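IS607 family transposase IS1535 (Mycobacterium tuberculosis, PDB 6DGB) probably binds DNA and carries out strand exchange as a serine recombinase of the IS607 family, this chain being its C-terminal catalytic domain. Local coordinates at residues A[18-23]-A[66-71]; A[25-30]-A[91-96]; A[39-44]-A[49-54]; A[106-111]-A[131-136]. One frame throughout, in Å; residues are numbered along the deposited sequence.

Contact 1 of 4, residues A[18-23]-A[66-71]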
loop_
_atom_site.group_PDB
_atom_site.type_symbol
_atom_site.label_atom_id
_atom_site.label_comp_id
_atom_site.label_asym_id
_atom_site.label_seq_id
_atom_site.Cartn_x
_atom_site.Cartn_y
_atom_site.Cartn_z
ATOM N N ASP A 18 -4.760 22.186 -7.119
ATOM C CA ASP A 18 -5.583 23.350 -6.798
ATOM C C ASP A 18 -7.015 22.919 -6.510
ATOM O O ASP A 18 -7.596 23.386 -5.544
ATOM C CB ASP A 18 -5.507 24.441 -7.891
ATOM C CG ASP A 18 -4.096 24.896 -8.274
ATOM O OD1 ASP A 18 -3.109 24.408 -7.645
ATOM O OD2 ASP A 18 -3.964 25.658 -9.259
ATOM N N ARG A 19 -7.557 21.990 -7.295
ATOM C CA ARG A 19 -8.899 21.440 -7.094
ATOM C C ARG A 19 -9.013 20.718 -5.716
ATOM O O ARG A 19 -10.070 20.775 -5.078
ATOM C CB ARG A 19 -9.248 20.499 -8.256
ATOM C CG ARG A 19 -10.681 19.946 -8.250
ATOM C CD ARG A 19 -10.844 18.817 -9.258
ATOM N NE ARG A 19 -9.834 17.773 -9.062
ATOM C CZ ARG A 19 -9.995 16.710 -8.286
ATOM N NH1 ARG A 19 -11.145 16.510 -7.655
ATOM N NH2 ARG A 19 -9.017 15.826 -8.153
ATOM N N GLN A 20 -7.902 20.077 -5.264
ATOM C CA GLN A 20 -7.776 19.395 -3.978
ATOM C C GLN A 20 -7.715 20.389 -2.810
ATOM O O GLN A 20 -8.546 20.305 -1.916
ATOM C CB GLN A 20 -6.561 18.460 -3.987
ATOM C CG GLN A 20 -6.863 17.142 -4.677
ATOM C CD GLN A 20 -5.640 16.313 -4.935
ATOM O OE1 GLN A 20 -5.088 15.676 -4.039
ATOM N NE2 GLN A 20 -5.235 16.251 -6.188
ATOM N N VAL A 21 -6.792 21.366 -2.846
ATOM C CA VAL A 21 -6.651 22.410 -1.824
ATOM C C VAL A 21 -7.978 23.152 -1.644
ATOM O O VAL A 21 -8.373 23.404 -0.508
ATOM C CB VAL A 21 -5.472 23.373 -2.155
ATOM C CG1 VAL A 21 -5.402 24.570 -1.203
ATOM C CG2 VAL A 21 -4.149 22.630 -2.149
ATOM N N ALA A 22 -8.679 23.466 -2.754
ATOM C CA ALA A 22 -9.958 24.175 -2.723
ATOM C C ALA A 22 -11.048 23.346 -2.020
ATOM O O ALA A 22 -11.656 23.825 -1.053
ATOM C CB ALA A 22 -10.389 24.573 -4.128
ATOM N N ARG A 23 -11.249 22.087 -2.462
ATOM C CA ARG A 23 -12.222 21.201 -1.831
ATOM C C ARG A 23 -11.864 20.977 -0.332
ATOM O O ARG A 23 -12.761 21.113 0.502
ATOM C CB ARG A 23 -12.415 19.906 -2.647
ATOM C CG ARG A 23 -13.276 18.805 -1.979
ATOM C CD ARG A 23 -14.756 19.153 -1.782
ATOM N NE ARG A 23 -15.275 18.574 -0.539
ATOM C CZ ARG A 23 -15.980 19.242 0.371
ATOM N NH1 ARG A 23 -16.307 20.515 0.168
ATOM N NH2 ARG A 23 -16.384 18.636 1.485
ATOM N N VAL A 66 -6.830 14.726 6.521
ATOM C CA VAL A 66 -7.904 14.914 5.555
ATOM C C VAL A 66 -7.361 14.850 4.118
ATOM O O VAL A 66 -6.454 15.606 3.741
ATOM C CB VAL A 66 -8.733 16.215 5.855
ATOM C CG1 VAL A 66 -9.996 16.303 5.002
ATOM C CG2 VAL A 66 -9.091 16.324 7.333
ATOM N N VAL A 67 -7.938 13.929 3.328
ATOM C CA VAL A 67 -7.684 13.741 1.888
ATOM C C VAL A 67 -8.960 13.970 1.053
ATOM O O VAL A 67 -10.060 13.792 1.581
ATOM C CB VAL A 67 -7.064 12.366 1.559
ATOM C CG1 VAL A 67 -5.575 12.371 1.832
ATOM C CG2 VAL A 67 -7.785 11.228 2.274
ATOM N N GLU A 68 -8.826 14.280 -0.249
ATOM C CA GLU A 68 -10.007 14.455 -1.088
ATOM C C GLU A 68 -10.619 13.088 -1.349
ATOM O O GLU A 68 -11.783 12.880 -1.017
ATOM C CB GLU A 68 -9.694 15.200 -2.383
ATOM C CG GLU A 68 -10.944 15.482 -3.200
ATOM C CD GLU A 68 -10.747 16.122 -4.559
ATOM O OE1 GLU A 68 -9.868 15.655 -5.320
ATOM O OE2 GLU A 68 -11.540 17.029 -4.901
ATOM N N HIS A 69 -9.832 12.153 -1.900
ATOM C CA HIS A 69 -10.264 10.784 -2.129
ATOM C C HIS A 69 -9.241 9.959 -1.392
ATOM O O HIS A 69 -8.151 10.470 -1.096
ATOM C CB HIS A 69 -10.241 10.408 -3.629
ATOM C CG HIS A 69 -11.114 11.218 -4.554
ATOM N ND1 HIS A 69 -12.297 11.820 -4.123
ATOM C CD2 HIS A 69 -10.960 11.474 -5.879
ATOM C CE1 HIS A 69 -12.798 12.439 -5.183
ATOM N NE2 HIS A 69 -12.027 12.269 -6.260
ATOM N N ARG A 70 -9.581 8.677 -1.102
ATOM C CA ARG A 70 -8.719 7.685 -0.434
ATOM C C ARG A 70 -7.406 7.465 -1.195
ATOM O O ARG A 70 -6.345 7.478 -0.572
ATOM C CB ARG A 70 -9.455 6.341 -0.304
ATOM C CG ARG A 70 -9.728 5.907 1.131
ATOM C CD ARG A 70 -10.559 4.632 1.214
ATOM N NE ARG A 70 -10.689 4.151 2.593
ATOM C CZ ARG A 70 -11.521 4.668 3.495
ATOM N NH1 ARG A 70 -12.294 5.699 3.182
ATOM N NH2 ARG A 70 -11.575 4.164 4.718
ATOM N N ASP A 71 -7.474 7.309 -2.545
ATOM C CA ASP A 71 -6.333 7.046 -3.432
ATOM C C ASP A 71 -5.232 8.113 -3.418
ATOM O O ASP A 71 -4.143 7.858 -3.942
ATOM C CB ASP A 71 -6.793 6.777 -4.872
ATOM C CG ASP A 71 -7.623 7.887 -5.474
ATOM O OD1 ASP A 71 -8.870 7.834 -5.340
ATOM O OD2 ASP A 71 -7.031 8.796 -6.108
HETATM O O HOH W 1 -6.479 15.288 -1.200
#
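Helix 14-30 runs past the point where the chain leaves strand 64-67, and the CA atoms of Q20 and E68 come within 6.1 Å of each other there. E68 does most of the joining. Its side chain reaches to the helix fully extended, with CG anti to the backbone N (chi1 -175°), and this puts the carboxylate among R19, Q20 and R23. R19 answers with a salt bridge: NH1 lies 2.8 Å from OE1 of E68, the guanidinium and carboxylate planes 30° apart and the oxygen approaching the guanidinium obliquely. The contact belongs to the alpha/beta fold of the serine recombinase catalytic domain, in which helix 14-30 follows strand 3-8 and packs against the parallel sheet. Q20 crosses E68 at about a right angle, its CG 3.4 Å from OE1 of E68. R23 offers only aliphatic atoms, with CB 3.8 Å from OE2 of E68, while its guanidinium heads off to a weak, long ion pair with E30. One water ties the backbone in as well, donating to OE1 of Q20 and accepting from N of E68 at 2.7 Å. The same OE1 takes a hydrogen bond from the backbone N of R7 near the end of strand 3-8. On the loop side, CG of E68 sits 3.9 Å above the ring plane of H69, offset toward the rim, and ND1 of H69 is hydrogen-bonded to O of D96.

Contact 2 of 4, residues A[25-30]-A[91-96]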
loop_
_atom_site.group_PDB
_atom_site.type_symbol
_atom_site.label_atom_id
_atom_site.label_comp_id
_atom_site.label_asym_id
_atom_site.label_seq_id
_atom_site.Cartn_x
_atom_site.Cartn_y
_atom_site.Cartn_z
ATOM N N THR A 25 -10.132 23.043 1.840
ATOM C CA THR A 25 -10.359 24.218 2.677
ATOM C C THR A 25 -11.828 24.491 2.793
ATOM O O THR A 25 -12.248 25.039 3.809
ATOM C CB THR A 25 -9.552 25.437 2.262
ATOM O OG1 THR A 25 -9.392 25.445 0.850
ATOM C CG2 THR A 25 -8.208 25.496 2.959
ATOM N N ALA A 26 -12.628 24.069 1.787
ATOM C CA ALA A 26 -14.083 24.201 1.852
ATOM C C ALA A 26 -14.539 23.276 2.983
ATOM O O ALA A 26 -15.357 23.685 3.815
ATOM C CB ALA A 26 -14.719 23.783 0.538
ATOM N N TRP A 27 -13.937 22.059 3.050
ATOM C CA TRP A 27 -14.204 21.046 4.070
ATOM C C TRP A 27 -13.915 21.646 5.444
ATOM O O TRP A 27 -14.821 21.710 6.267
ATOM C CB TRP A 27 -13.373 19.777 3.808
ATOM C CG TRP A 27 -13.667 18.624 4.724
ATOM C CD1 TRP A 27 -14.440 17.530 4.451
ATOM C CD2 TRP A 27 -13.126 18.415 6.033
ATOM N NE1 TRP A 27 -14.434 16.667 5.523
ATOM C CE2 TRP A 27 -13.637 17.189 6.509
ATOM C CE3 TRP A 27 -12.263 19.158 6.864
ATOM C CZ2 TRP A 27 -13.340 16.709 7.784
ATOM C CZ3 TRP A 27 -11.970 18.684 8.126
ATOM C CH2 TRP A 27 -12.490 17.468 8.570
ATOM N N ALA A 28 -12.696 22.167 5.658
ATOM C CA ALA A 28 -12.277 22.770 6.916
ATOM C C ALA A 28 -13.113 23.954 7.377
ATOM O O ALA A 28 -13.424 23.986 8.560
ATOM C CB ALA A 28 -10.814 23.155 6.856
ATOM N N THR A 29 -13.463 24.921 6.480
ATOM C CA THR A 29 -14.248 26.117 6.831
ATOM C C THR A 29 -15.699 25.805 7.192
ATOM O O THR A 29 -16.288 26.539 7.993
ATOM C CB THR A 29 -14.182 27.236 5.763
ATOM O OG1 THR A 29 -14.790 26.818 4.548
ATOM C CG2 THR A 29 -12.777 27.746 5.507
ATOM N N GLU A 30 -16.281 24.731 6.595
ATOM C CA GLU A 30 -17.648 24.261 6.863
ATOM C C GLU A 30 -17.814 23.864 8.326
ATOM O O GLU A 30 -18.899 24.030 8.869
ATOM C CB GLU A 30 -17.990 23.062 5.986
ATOM C CG GLU A 30 -18.549 23.442 4.632
ATOM C CD GLU A 30 -18.673 22.304 3.635
ATOM O OE1 GLU A 30 -18.635 21.123 4.055
ATOM O OE2 GLU A 30 -18.824 22.597 2.427
ATOM N N ARG A 91 -6.806 9.430 12.933
ATOM C CA ARG A 91 -7.642 8.950 11.831
ATOM C C ARG A 91 -7.489 9.712 10.512
ATOM O O ARG A 91 -7.015 10.845 10.478
ATOM C CB ARG A 91 -9.133 8.890 12.244
ATOM C CG ARG A 91 -9.777 10.230 12.522
ATOM C CD ARG A 91 -11.247 10.082 12.854
ATOM N NE ARG A 91 -11.860 11.388 13.095
ATOM C CZ ARG A 91 -11.837 12.016 14.268
ATOM N NH1 ARG A 91 -11.247 11.453 15.322
ATOM N NH2 ARG A 91 -12.401 13.210 14.397
ATOM N N ILE A 92 -7.921 9.050 9.425
ATOM C CA ILE A 92 -7.943 9.558 8.057
ATOM C C ILE A 92 -9.385 9.925 7.715
ATOM O O ILE A 92 -10.291 9.086 7.825
ATOM C CB ILE A 92 -7.355 8.506 7.079
ATOM C CG1 ILE A 92 -5.839 8.397 7.258
ATOM C CG2 ILE A 92 -7.711 8.815 5.621
ATOM C CD1 ILE A 92 -5.358 7.152 7.229
ATOM N N VAL A 93 -9.596 11.182 7.294
ATOM C CA VAL A 93 -10.921 11.635 6.873
ATOM C C VAL A 93 -10.914 11.758 5.335
ATOM O O VAL A 93 -9.923 12.216 4.768
ATOM C CB VAL A 93 -11.395 12.918 7.610
ATOM C CG1 VAL A 93 -12.817 13.278 7.215
ATOM C CG2 VAL A 93 -11.307 12.751 9.121
ATOM N N VAL A 94 -11.977 11.265 4.667
ATOM C CA VAL A 94 -12.135 11.360 3.208
ATOM C C VAL A 94 -13.265 12.344 2.922
ATOM O O VAL A 94 -14.405 12.107 3.321
ATOM C CB VAL A 94 -12.344 9.987 2.527
ATOM C CG1 VAL A 94 -12.399 10.141 1.014
ATOM C CG2 VAL A 94 -11.230 9.022 2.915
ATOM N N ALA A 95 -12.933 13.462 2.276
ATOM C CA ALA A 95 -13.856 14.578 1.968
ATOM C C ALA A 95 -14.835 14.331 0.814
ATOM O O ALA A 95 -15.835 15.046 0.716
ATOM C CB ALA A 95 -13.059 15.853 1.703
ATOM N N ASP A 96 -14.531 13.361 -0.066
ATOM C CA ASP A 96 -15.331 13.004 -1.246
ATOM C C ASP A 96 -15.166 11.510 -1.598
ATOM O O ASP A 96 -14.038 11.012 -1.632
ATOM C CB ASP A 96 -14.891 13.840 -2.478
ATOM C CG ASP A 96 -15.685 15.095 -2.823
ATOM O OD1 ASP A 96 -16.790 15.283 -2.252
ATOM O OD2 ASP A 96 -15.212 15.878 -3.695
#
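The last turns of helix 14-30 lie beside strand 91-94 and the loop that leaves it, with the CA atoms of W27 and A95 6.8 Å apart as the closest backbone approach. The contact is apolar and turns on one aromatic side chain, W27, meeting V93 and A95. A chi1 of -175° swings the indole away from the backbone N and out to these two residues, spaced two apart. At the five-membered ring, CD1 of W27 rests 3.5 Å from CB of A95. At the six-membered ring, CZ2 of W27 lies 3.5 Å from CG1 of V93. Between these ends NE1 of W27 is 4.1 Å from CG1 of V93, so that methyl reaches both rings of the indole. Both partners approach the ring obliquely, and the valine side chain crosses the tryptophan at about a right angle. V93 and A95 both direct their CB atoms at the helix, whereas V94 between them points the other way. V66 of the next strand packs over one face of the indole, L33 also touches it, and R31 makes a cation-pi contact with it. The helix itself is still regular here, with N of T29 hydrogen-bonded to O of T25 at 2.9 Å. Backbone hydrogen bonds from V93 to I65 and V67, and from A95 to V67, hold residues 91-96 to strand 64-67. I92 meanwhile packs on helix 78-86. Helices thus cover both faces of the outermost strand 91-94, as expected of a three-layer alpha/beta/alpha fold built round a parallel sheet.

Contact 3 of 4, residues A[39-44]-A[49-54]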
loop_
_atom_site.group_PDB
_atom_site.type_symbol
_atom_site.label_atom_id
_atom_site.label_comp_id
_atom_site.label_asym_id
_atom_site.label_seq_id
_atom_site.Cartn_x
_atom_site.Cartn_y
_atom_site.Cartn_z
ATOM N N VAL A 39 -0.907 20.587 3.057
ATOM C CA VAL A 39 0.250 19.910 2.471
ATOM C C VAL A 39 0.013 19.425 1.056
ATOM O O VAL A 39 -0.837 18.569 0.839
ATOM C CB VAL A 39 0.769 18.750 3.376
ATOM C CG1 VAL A 39 1.962 18.041 2.740
ATOM C CG2 VAL A 39 1.102 19.236 4.783
ATOM N N CYS A 40 0.828 19.908 0.110
ATOM C CA CYS A 40 0.763 19.526 -1.294
ATOM C C CYS A 40 1.983 18.709 -1.603
ATOM O O CYS A 40 3.096 19.160 -1.330
ATOM C CB CYS A 40 0.689 20.764 -2.180
ATOM S SG CYS A 40 -0.817 21.747 -1.961
ATOM N N GLU A 41 1.799 17.534 -2.193
ATOM C CA GLU A 41 2.900 16.659 -2.532
ATOM C C GLU A 41 2.800 16.194 -3.984
ATOM O O GLU A 41 1.699 16.002 -4.498
ATOM C CB GLU A 41 2.849 15.452 -1.565
ATOM C CG GLU A 41 3.855 14.321 -1.791
ATOM C CD GLU A 41 4.552 13.809 -0.540
ATOM O OE1 GLU A 41 3.864 13.235 0.334
ATOM O OE2 GLU A 41 5.794 13.947 -0.450
ATOM N N VAL A 42 3.967 15.993 -4.635
ATOM C CA VAL A 42 4.118 15.397 -5.979
ATOM C C VAL A 42 4.872 14.066 -5.741
ATOM O O VAL A 42 5.960 14.053 -5.145
ATOM C CB VAL A 42 4.819 16.301 -7.032
ATOM C CG1 VAL A 42 4.456 15.866 -8.454
ATOM C CG2 VAL A 42 4.475 17.772 -6.822
ATOM N N GLY A 43 4.246 12.962 -6.102
ATOM C CA GLY A 43 4.825 11.654 -5.832
ATOM C C GLY A 43 3.926 10.501 -6.214
ATOM O O GLY A 43 2.771 10.710 -6.592
ATOM N N SER A 44 4.478 9.270 -6.116
ATOM C CA SER A 44 3.865 7.988 -6.484
ATOM C C SER A 44 2.671 7.619 -5.619
ATOM O O SER A 44 2.750 7.703 -4.395
ATOM C CB SER A 44 4.918 6.881 -6.412
ATOM O OG SER A 44 4.389 5.571 -6.249
ATOM N N LYS A 49 8.867 6.976 -2.764
ATOM C CA LYS A 49 9.013 7.872 -1.599
ATOM C C LYS A 49 8.169 9.164 -1.634
ATOM O O LYS A 49 8.045 9.828 -2.669
ATOM C CB LYS A 49 10.484 8.237 -1.344
ATOM N N ARG A 50 7.609 9.504 -0.465
ATOM C CA ARG A 50 6.785 10.671 -0.211
ATOM C C ARG A 50 7.105 11.142 1.188
ATOM O O ARG A 50 6.504 10.680 2.165
ATOM C CB ARG A 50 5.312 10.341 -0.389
ATOM C CG ARG A 50 4.881 10.635 -1.801
ATOM C CD ARG A 50 4.038 9.541 -2.349
ATOM N NE ARG A 50 2.665 9.674 -1.874
ATOM C CZ ARG A 50 1.895 8.675 -1.452
ATOM N NH1 ARG A 50 2.360 7.425 -1.433
ATOM N NH2 ARG A 50 0.656 8.913 -1.052
ATOM N N PRO A 51 8.139 12.005 1.287
ATOM C CA PRO A 51 8.616 12.451 2.613
ATOM C C PRO A 51 7.683 13.368 3.379
ATOM O O PRO A 51 7.829 13.471 4.595
ATOM C CB PRO A 51 9.944 13.133 2.296
ATOM C CG PRO A 51 9.779 13.601 0.884
ATOM C CD PRO A 51 8.968 12.558 0.197
ATOM N N LYS A 52 6.760 14.051 2.665
ATOM C CA LYS A 52 5.765 14.943 3.262
ATOM C C LYS A 52 4.736 14.099 4.040
ATOM O O LYS A 52 4.426 14.447 5.183
ATOM C CB LYS A 52 5.076 15.800 2.202
ATOM C CG LYS A 52 6.016 16.786 1.519
ATOM C CD LYS A 52 5.271 18.003 0.984
ATOM C CE LYS A 52 6.183 19.130 0.561
ATOM N NZ LYS A 52 5.444 20.423 0.433
ATOM N N LEU A 53 4.270 12.955 3.447
ATOM C CA LEU A 53 3.324 12.022 4.075
ATOM C C LEU A 53 3.996 11.206 5.179
ATOM O O LEU A 53 3.348 10.863 6.174
ATOM C CB LEU A 53 2.626 11.109 3.048
ATOM C CG LEU A 53 1.537 10.159 3.580
ATOM C CD1 LEU A 53 0.380 10.905 4.232
ATOM C CD2 LEU A 53 1.010 9.313 2.490
ATOM N N ARG A 54 5.300 10.916 5.011
ATOM C CA ARG A 54 6.107 10.214 6.000
ATOM C C ARG A 54 6.145 11.081 7.266
ATOM O O ARG A 54 5.740 10.620 8.329
ATOM C CB ARG A 54 7.517 9.939 5.442
ATOM C CG ARG A 54 8.473 9.197 6.397
ATOM C CD ARG A 54 9.855 8.946 5.803
ATOM N NE ARG A 54 10.483 10.166 5.271
ATOM C CZ ARG A 54 11.310 10.960 5.948
ATOM N NH1 ARG A 54 11.635 10.678 7.205
ATOM N NH2 ARG A 54 11.815 12.044 5.374
#
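Strand 37-42 and helix 51-58 form the first half of a beta-alpha-beta crossover, which continues into strand 64-67 on the far side of strand 3-8. Their contact centres on E41, which turns its carboxylate to the beginning of the helix. OE2 of E41 accepts a hydrogen bond from N of K52 at 3.3 Å, fairly straight at 155°, met on the syn side and 26° out of the carboxylate plane. OE1 of E41 takes a weak one from N of L53 at 3.2 Å. The negative charge thus lies where it would favourably meet the helix dipole, and Y5 OH hydrogen-bonds to the same OE1 and helps fix the group. R50, at the N-cap position, lays its aliphatic chain across E41, CG 3.4 Å from CD of the glutamate. Its guanidinium carries O of S44 over one face, while NH2 is hydrogen-bonded to O of L73. R50 and L53 both pack on H80 of the second subunit. S44 in turn is hydrogen-bonded through OG to E110. K52 sends its side chain from the helix across to the strand, sliding past that of E41 in the opposite direction and nearly extended beyond CG. Its CD packs 3.7 Å from CG1 of V39, and at the tip NZ donates to O of C40 at 3.2 Å, the C=O to donor angle being 159°.

Contact 4 of 4, residues A[106-111]-A[131-136]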
loop_
_atom_site.group_PDB
_atom_site.type_symbol
_atom_site.label_atom_id
_atom_site.label_comp_id
_atom_site.label_asym_id
_atom_site.label_seq_id
_atom_site.Cartn_x
_atom_site.Cartn_y
_atom_site.Cartn_z
ATOM N N CYS A 106 -1.126 5.924 -15.379
ATOM C CA CYS A 106 0.278 6.185 -15.088
ATOM C C CYS A 106 0.733 5.310 -13.933
ATOM O O CYS A 106 1.903 4.930 -13.891
ATOM C CB CYS A 106 0.523 7.666 -14.819
ATOM S SG CYS A 106 0.571 8.671 -16.320
ATOM N N ASP A 107 -0.208 4.947 -13.027
ATOM C CA ASP A 107 0.054 4.075 -11.876
ATOM C C ASP A 107 0.113 2.615 -12.321
ATOM O O ASP A 107 0.822 1.826 -11.701
ATOM C CB ASP A 107 -0.943 4.316 -10.709
ATOM C CG ASP A 107 -0.620 5.511 -9.795
ATOM O OD1 ASP A 107 0.324 6.287 -10.111
ATOM O OD2 ASP A 107 -1.314 5.687 -8.785
ATOM N N MET A 108 -0.576 2.276 -13.436
ATOM C CA MET A 108 -0.598 0.938 -14.054
ATOM C C MET A 108 0.797 0.660 -14.658
ATOM O O MET A 108 1.311 -0.456 -14.562
ATOM C CB MET A 108 -1.681 0.888 -15.146
ATOM C CG MET A 108 -2.373 -0.450 -15.296
ATOM S SD MET A 108 -4.101 -0.334 -15.910
ATOM C CE MET A 108 -3.833 -0.011 -17.664
ATOM N N ILE A 109 1.421 1.707 -15.244
ATOM C CA ILE A 109 2.763 1.641 -15.826
ATOM C C ILE A 109 3.825 1.528 -14.724
ATOM O O ILE A 109 4.657 0.635 -14.832
ATOM C CB ILE A 109 3.034 2.789 -16.840
ATOM C CG1 ILE A 109 2.005 2.743 -17.996
ATOM C CG2 ILE A 109 4.475 2.729 -17.385
ATOM C CD1 ILE A 109 1.851 3.971 -18.785
ATOM N N GLU A 110 3.815 2.389 -13.673
ATOM C CA GLU A 110 4.831 2.301 -12.607
ATOM C C GLU A 110 4.761 0.971 -11.826
ATOM O O GLU A 110 5.806 0.490 -11.386
ATOM C CB GLU A 110 4.862 3.523 -11.668
ATOM C CG GLU A 110 3.726 3.645 -10.657
ATOM C CD GLU A 110 3.474 5.036 -10.085
ATOM O OE1 GLU A 110 3.237 5.982 -10.873
ATOM O OE2 GLU A 110 3.445 5.164 -8.840
ATOM N N VAL A 111 3.563 0.343 -11.739
ATOM C CA VAL A 111 3.354 -0.968 -11.103
ATOM C C VAL A 111 4.003 -2.048 -11.961
ATOM O O VAL A 111 4.828 -2.815 -11.460
ATOM C CB VAL A 111 1.840 -1.266 -10.842
ATOM C CG1 VAL A 111 1.557 -2.763 -10.722
ATOM C CG2 VAL A 111 1.340 -0.549 -9.602
ATOM N N ARG A 131 3.968 -1.941 -23.425
ATOM C CA ARG A 131 3.302 -2.849 -24.367
ATOM C C ARG A 131 2.153 -3.570 -23.645
ATOM O O ARG A 131 1.144 -3.909 -24.267
ATOM C CB ARG A 131 4.269 -3.910 -24.901
ATOM C CG ARG A 131 5.438 -3.414 -25.745
ATOM C CD ARG A 131 6.449 -4.521 -26.073
ATOM N NE ARG A 131 6.605 -5.486 -24.974
ATOM C CZ ARG A 131 7.750 -6.055 -24.593
ATOM N NH1 ARG A 131 8.894 -5.730 -25.187
ATOM N NH2 ARG A 131 7.761 -6.927 -23.588
ATOM N N ALA A 132 2.328 -3.821 -22.329
ATOM C CA ALA A 132 1.356 -4.487 -21.461
ATOM C C ALA A 132 0.134 -3.620 -21.219
ATOM O O ALA A 132 -0.972 -4.120 -21.423
ATOM C CB ALA A 132 1.993 -4.877 -20.136
ATOM N N VAL A 133 0.321 -2.329 -20.802
ATOM C CA VAL A 133 -0.760 -1.360 -20.563
ATOM C C VAL A 133 -1.543 -1.163 -21.867
ATOM O O VAL A 133 -2.759 -0.981 -21.843
ATOM C CB VAL A 133 -0.221 -0.040 -19.927
ATOM C CG1 VAL A 133 -1.081 1.180 -20.259
ATOM C CG2 VAL A 133 -0.076 -0.201 -18.421
ATOM N N THR A 134 -0.839 -1.317 -22.997
ATOM C CA THR A 134 -1.364 -1.200 -24.349
ATOM C C THR A 134 -2.267 -2.410 -24.684
ATOM O O THR A 134 -3.385 -2.182 -25.132
ATOM C CB THR A 134 -0.193 -0.939 -25.318
ATOM O OG1 THR A 134 0.247 0.423 -25.150
ATOM C CG2 THR A 134 -0.527 -1.241 -26.781
ATOM N N GLU A 135 -1.810 -3.666 -24.436
ATOM C CA GLU A 135 -2.593 -4.892 -24.705
ATOM C C GLU A 135 -3.890 -4.996 -23.867
ATOM O O GLU A 135 -4.842 -5.688 -24.267
ATOM C CB GLU A 135 -1.737 -6.168 -24.570
ATOM C CG GLU A 135 -2.309 -7.385 -25.309
ATOM C CD GLU A 135 -2.210 -7.482 -26.828
ATOM O OE1 GLU A 135 -2.419 -6.457 -27.516
ATOM O OE2 GLU A 135 -2.016 -8.611 -27.333
ATOM N N ALA A 136 -3.925 -4.273 -22.736
ATOM C CA ALA A 136 -5.043 -4.195 -21.811
ATOM C C ALA A 136 -5.834 -2.924 -22.090
ATOM O O ALA A 136 -6.023 -2.095 -21.196
ATOM C CB ALA A 136 -4.523 -4.196 -20.382
#
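V133 pushes its isopropyl group against M108 and I109, meeting two consecutive residues of the helix it faces. Its CG2 methyl is the busier branch: CG2 of V133 lies 3.6 Å from CG1 of I109 and 3.8 Å from CB of M108. I109 comes at it about perpendicularly: with CG1 placed anti to the carbonyl carbon and beside the backbone N (chi1 -59°), the longer branch of the isoleucine is the one laid on the valine. M108 takes a slanting course past V133 instead. Its chain bends at the last torsion (chi3 76°), which folds the terminal methyl back over the valine, and CE of M108 sits 3.8 Å from CG2 of V133 and 4.0 Å from CG1 of the same residue. CB and CE of the methionine thus both touch the valine. All three side chains are buried and meet through carbon atoms. The backbones come closest at I109 and V133, their CA atoms 6.6 Å apart. The valine leans on L112 as well, further along helix 104-120, and I109 also packs against R126 and M130 of helix 125-135. Both helices take part in the dimer interface: M108 packs on L112 of the second subunit and V111 on V111 of that subunit, while NH2 of R131 hydrogen-bonds to O of E135 of the second subunit. The two helices follow each other in the chain and stand to one side of the parallel sheet, with D107 of helix 104-120 forming a salt bridge to R75 in the loop between strand 64-67 and helix 78-86.

In the fold
Contacts 1, 2 and 3 share one parallel sheet. Contacts 1 and 2 both use helix 14-30, one against the end of strand 64-67 and one against its neighbour 91-94, and their centres are 8 Å apart. Along the chain these two interlock, and contact 3 is nested inside both loops, its centre 14 Å from that of contact 1, which it touches through V21 and C40. Contact 4 comes last, in series, its centre 32 Å from that of contact 2 on the opposite side of the chain's centre. The S44 to E110 bond joins contacts 3 and 4, which both touch the second subunit, so the sheet-bearing part of the chain and the helical pair each contribute to the dimer.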